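Local structure of agmatine N-acetyltransferase (Drosophila melanogaster, 7CIW) at residues 120-128 / 158-166. The protein transfers the acetyl group of acetyl-CoA to agmatine and probably acylates amines such as serotonin and dopamine. The protein carries 1 engineered substitution. Numbering follows the deposited sequence.
Sequences FSVPSCLHV and GHQLVSVDC. With G0R (N-(4-carbamimidamidobutyl)ethanamide), chain C.
S163 OG and H127 ND1 meet at 2.8 Å, the hydroxyl lying at the edge of the imidazole and in its plane; K80 adds a weak hydrogen bond to the same oxygen. The pair bridges strands 125-133 and 161-166, parallel neighbours in the GNAT sheet joined through helix 142-156 as a beta-alpha-beta crossover. Both side chains stand on one face of the sheet, so serine's single carbon, with OG set between the backbone N and carbonyl carbon (chi1 57°), carries a hydroxyl able to donate or accept up to ND1; C125 SG packs beside it. Across the ring, water 2 links H127 NE2 to D165 OD2, while D165 OD1 is hydrogen-bonded to T211 OG1, so a two-nitrogen ring suits a place with polar partners at both ends. Three backbone bonds hold the parallel pair: L126 N to L161 O, S163 N to L126 O, and V128 N to S163 O. On the face opposite H127, V128 and V164 lie side by side, V128 CB to V164 CG2 3.8 Å; apolar, beta-branched residues suit strands lining the product's acetyl methyl, whose C1 is 3.7 Å from V164 CG2. Just before strand 161-166, H159 ND1 bonds S124 OG at 2.8 Å, and L126 CB lies over the H159 ring face in a CH-pi contact. Water 1 joins S124 O to Q160 N there. Beyond V128 the pairing gives way: V128 O and D165 N, 4.5 Å apart, are bridged by water 3, which also accepts from N4 of acetylagmatine at 2.9 Å, and N4 makes a weak bond to D165 O at 3.1 Å.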
loop_
_atom_site.group_PDB
_atom_site.type_symbol
_atom_site.label_atom_id
_atom_site.label_comp_id
_atom_site.label_asym_id
_atom_site.label_seq_id
_atom_site.Cartn_x
_atom_site.Cartn_y
_atom_site.Cartn_z
ATOM N N PHE A 120 18.753 -1.304 6.931
ATOM C CA PHE A 120 18.984 -2.718 7.223
ATOM C C PHE A 120 20.058 -3.350 6.341
ATOM O O PHE A 120 20.234 -4.572 6.388
ATOM C CB PHE A 120 17.670 -3.508 7.094
ATOM C CG PHE A 120 16.630 -3.123 8.111
ATOM C CD1 PHE A 120 15.450 -2.497 7.722
ATOM C CD2 PHE A 120 16.848 -3.362 9.458
ATOM C CE1 PHE A 120 14.501 -2.128 8.659
ATOM C CE2 PHE A 120 15.896 -3.007 10.404
ATOM C CZ PHE A 120 14.722 -2.384 10.004
ATOM N N SER A 121 20.775 -2.550 5.545
ATOM C CA SER A 121 21.798 -3.046 4.617
ATOM C C SER A 121 21.278 -4.205 3.771
ATOM O O SER A 121 21.880 -5.278 3.705
ATOM C CB SER A 121 23.074 -3.462 5.360
ATOM O OG SER A 121 23.960 -2.367 5.538
ATOM N N VAL A 122 20.138 -3.992 3.121
ATOM C CA VAL A 122 19.612 -4.979 2.177
ATOM C C VAL A 122 19.589 -4.336 0.799
ATOM O O VAL A 122 19.443 -3.111 0.698
ATOM C CB VAL A 122 18.208 -5.469 2.565
ATOM C CG1 VAL A 122 18.251 -6.279 3.860
ATOM C CG2 VAL A 122 17.262 -4.284 2.688
ATOM N N PRO A 123 19.718 -5.108 -0.282
ATOM C CA PRO A 123 19.797 -4.495 -1.616
ATOM C C PRO A 123 18.470 -3.999 -2.149
ATOM O O PRO A 123 18.464 -3.150 -3.052
ATOM C CB PRO A 123 20.344 -5.629 -2.495
ATOM C CG PRO A 123 19.999 -6.868 -1.779
ATOM C CD PRO A 123 20.007 -6.552 -0.314
ATOM N N SER A 124 17.357 -4.472 -1.600
ATOM C CA SER A 124 16.047 -4.197 -2.166
ATOM C C SER A 124 14.997 -4.530 -1.121
ATOM O O SER A 124 15.269 -5.198 -0.123
ATOM C CB SER A 124 15.805 -5.018 -3.432
ATOM O OG SER A 124 15.754 -6.404 -3.122
ATOM N N CYS A 125 13.777 -4.085 -1.391
ATOM C CA CYS A 125 12.658 -4.376 -0.510
ATOM C C CYS A 125 11.413 -4.528 -1.373
ATOM O O CYS A 125 11.288 -3.879 -2.410
ATOM C CB CYS A 125 12.495 -3.257 0.538
ATOM S SG CYS A 125 11.197 -3.502 1.786
ATOM N N LEU A 126 10.514 -5.417 -0.964
ATOM C CA LEU A 126 9.200 -5.496 -1.594
ATOM C C LEU A 126 8.238 -4.635 -0.787
ATOM O O LEU A 126 7.955 -4.937 0.373
ATOM C CB LEU A 126 8.713 -6.942 -1.670
ATOM C CG LEU A 126 7.430 -7.201 -2.453
ATOM C CD1 LEU A 126 7.497 -6.600 -3.844
ATOM C CD2 LEU A 126 7.203 -8.701 -2.560
ATOM N N HIS A 127 7.740 -3.568 -1.395
ATOM C CA HIS A 127 6.894 -2.615 -0.692
ATOM C C HIS A 127 5.427 -2.827 -1.040
ATOM O O HIS A 127 5.071 -2.892 -2.220
ATOM C CB HIS A 127 7.312 -1.191 -1.048
ATOM C CG HIS A 127 6.620 -0.144 -0.239
ATOM N ND1 HIS A 127 7.013 0.184 1.039
ATOM C CD2 HIS A 127 5.538 0.627 -0.513
ATOM C CE1 HIS A 127 6.215 1.125 1.514
ATOM N NE2 HIS A 127 5.308 1.407 0.597
ATOM N N VAL A 128 4.575 -2.892 -0.021
ATOM C CA VAL A 128 3.134 -3.041 -0.227
ATOM C C VAL A 128 2.524 -1.650 -0.379
ATOM O O VAL A 128 2.494 -0.865 0.574
ATOM C CB VAL A 128 2.478 -3.817 0.917
ATOM C CG1 VAL A 128 0.960 -3.850 0.748
ATOM C CG2 VAL A 128 3.061 -5.227 0.977
ATOM N N GLY A 158 13.792 -13.219 -4.024
ATOM C CA GLY A 158 15.063 -12.932 -3.389
ATOM C C GLY A 158 15.086 -11.725 -2.473
ATOM O O GLY A 158 16.151 -11.411 -1.921
ATOM N N HIS A 159 13.961 -11.032 -2.300
ATOM C CA HIS A 159 13.927 -9.914 -1.364
ATOM C C HIS A 159 14.156 -10.409 0.055
ATOM O O HIS A 159 13.713 -11.491 0.437
ATOM C CB HIS A 159 12.593 -9.175 -1.442
ATOM C CG HIS A 159 12.368 -8.486 -2.748
ATOM N ND1 HIS A 159 13.081 -7.371 -3.135
ATOM C CD2 HIS A 159 11.537 -8.779 -3.774
ATOM C CE1 HIS A 159 12.686 -6.997 -4.338
ATOM N NE2 HIS A 159 11.752 -7.834 -4.751
ATOM N N GLN A 160 14.855 -9.599 0.843
ATOM C CA GLN A 160 15.108 -9.922 2.240
ATOM C C GLN A 160 14.211 -9.142 3.187
ATOM O O GLN A 160 14.305 -9.315 4.406
ATOM C CB GLN A 160 16.580 -9.664 2.572
ATOM C CG GLN A 160 17.531 -10.558 1.760
ATOM C CD GLN A 160 18.959 -10.070 1.807
ATOM O OE1 GLN A 160 19.474 -9.755 2.877
ATOM N NE2 GLN A 160 19.608 -9.996 0.647
ATOM N N LEU A 161 13.321 -8.314 2.653
ATOM C CA LEU A 161 12.535 -7.417 3.483
ATOM C C LEU A 161 11.239 -7.104 2.759
ATOM O O LEU A 161 11.226 -6.995 1.532
ATOM C CB LEU A 161 13.304 -6.123 3.772
ATOM C CG LEU A 161 12.778 -5.246 4.914
ATOM C CD1 LEU A 161 13.078 -5.898 6.268
ATOM C CD2 LEU A 161 13.390 -3.844 4.832
ATOM N N VAL A 162 10.156 -6.990 3.533
ATOM C CA VAL A 162 8.879 -6.433 3.083
ATOM C C VAL A 162 8.623 -5.186 3.912
ATOM O O VAL A 162 8.881 -5.188 5.117
ATOM C CB VAL A 162 7.709 -7.427 3.252
ATOM C CG1 VAL A 162 6.370 -6.792 2.842
ATOM C CG2 VAL A 162 7.962 -8.701 2.460
ATOM N N SER A 163 8.135 -4.123 3.276
ATOM C CA SER A 163 7.774 -2.902 3.995
ATOM C C SER A 163 6.361 -2.482 3.623
ATOM O O SER A 163 5.853 -2.830 2.556
ATOM C CB SER A 163 8.748 -1.756 3.707
ATOM O OG SER A 163 8.828 -1.481 2.311
ATOM N N VAL A 164 5.725 -1.716 4.516
ATOM C CA VAL A 164 4.358 -1.262 4.269
ATOM C C VAL A 164 4.076 -0.018 5.110
ATOM O O VAL A 164 4.431 0.027 6.294
ATOM C CB VAL A 164 3.350 -2.401 4.550
ATOM C CG1 VAL A 164 3.476 -2.914 6.006
ATOM C CG2 VAL A 164 1.916 -1.958 4.241
ATOM N N ASP A 165 3.492 1.019 4.497
ATOM C CA ASP A 165 3.098 2.232 5.218
ATOM C C ASP A 165 1.650 2.079 5.661
ATOM O O ASP A 165 0.725 2.295 4.879
ATOM C CB ASP A 165 3.244 3.479 4.348
ATOM C CG ASP A 165 4.658 3.688 3.837
ATOM O OD1 ASP A 165 5.617 3.393 4.581
ATOM O OD2 ASP A 165 4.805 4.164 2.689
ATOM N N CYS A 166 1.444 1.750 6.932
ATOM C CA CYS A 166 0.092 1.599 7.459
ATOM C C CYS A 166 -0.464 2.976 7.795
ATOM O O CYS A 166 -0.293 3.506 8.895
ATOM C CB CYS A 166 0.091 0.669 8.663
ATOM S SG CYS A 166 0.578 -1.029 8.253
HETATM C C10 G0R C . -2.504 5.936 -2.873
HETATM N N12 G0R C . -3.635 6.831 -2.663
HETATM C C1 G0R C . -0.914 -0.672 2.221
HETATM C C2 G0R C . -1.585 0.671 1.940
HETATM C C5 G0R C . -1.458 3.196 1.960
HETATM C C6 G0R C . -0.887 3.824 0.687
HETATM C C7 G0R C . -1.335 5.277 0.492
HETATM C C8 G0R C . -2.428 5.504 -0.560
HETATM N N4 G0R C . -0.860 1.895 2.215
HETATM N N9 G0R C . -1.955 5.337 -1.916
HETATM N N11 G0R C . -1.997 5.717 -4.205
HETATM O O3 G0R C . -2.681 0.706 1.488
HETATM O O HOH W 1 16.628 -7.649 -0.254
HETATM O O HOH W 2 3.204 3.368 0.627
HETATM O O HOH W 3 1.995 1.338 1.980
#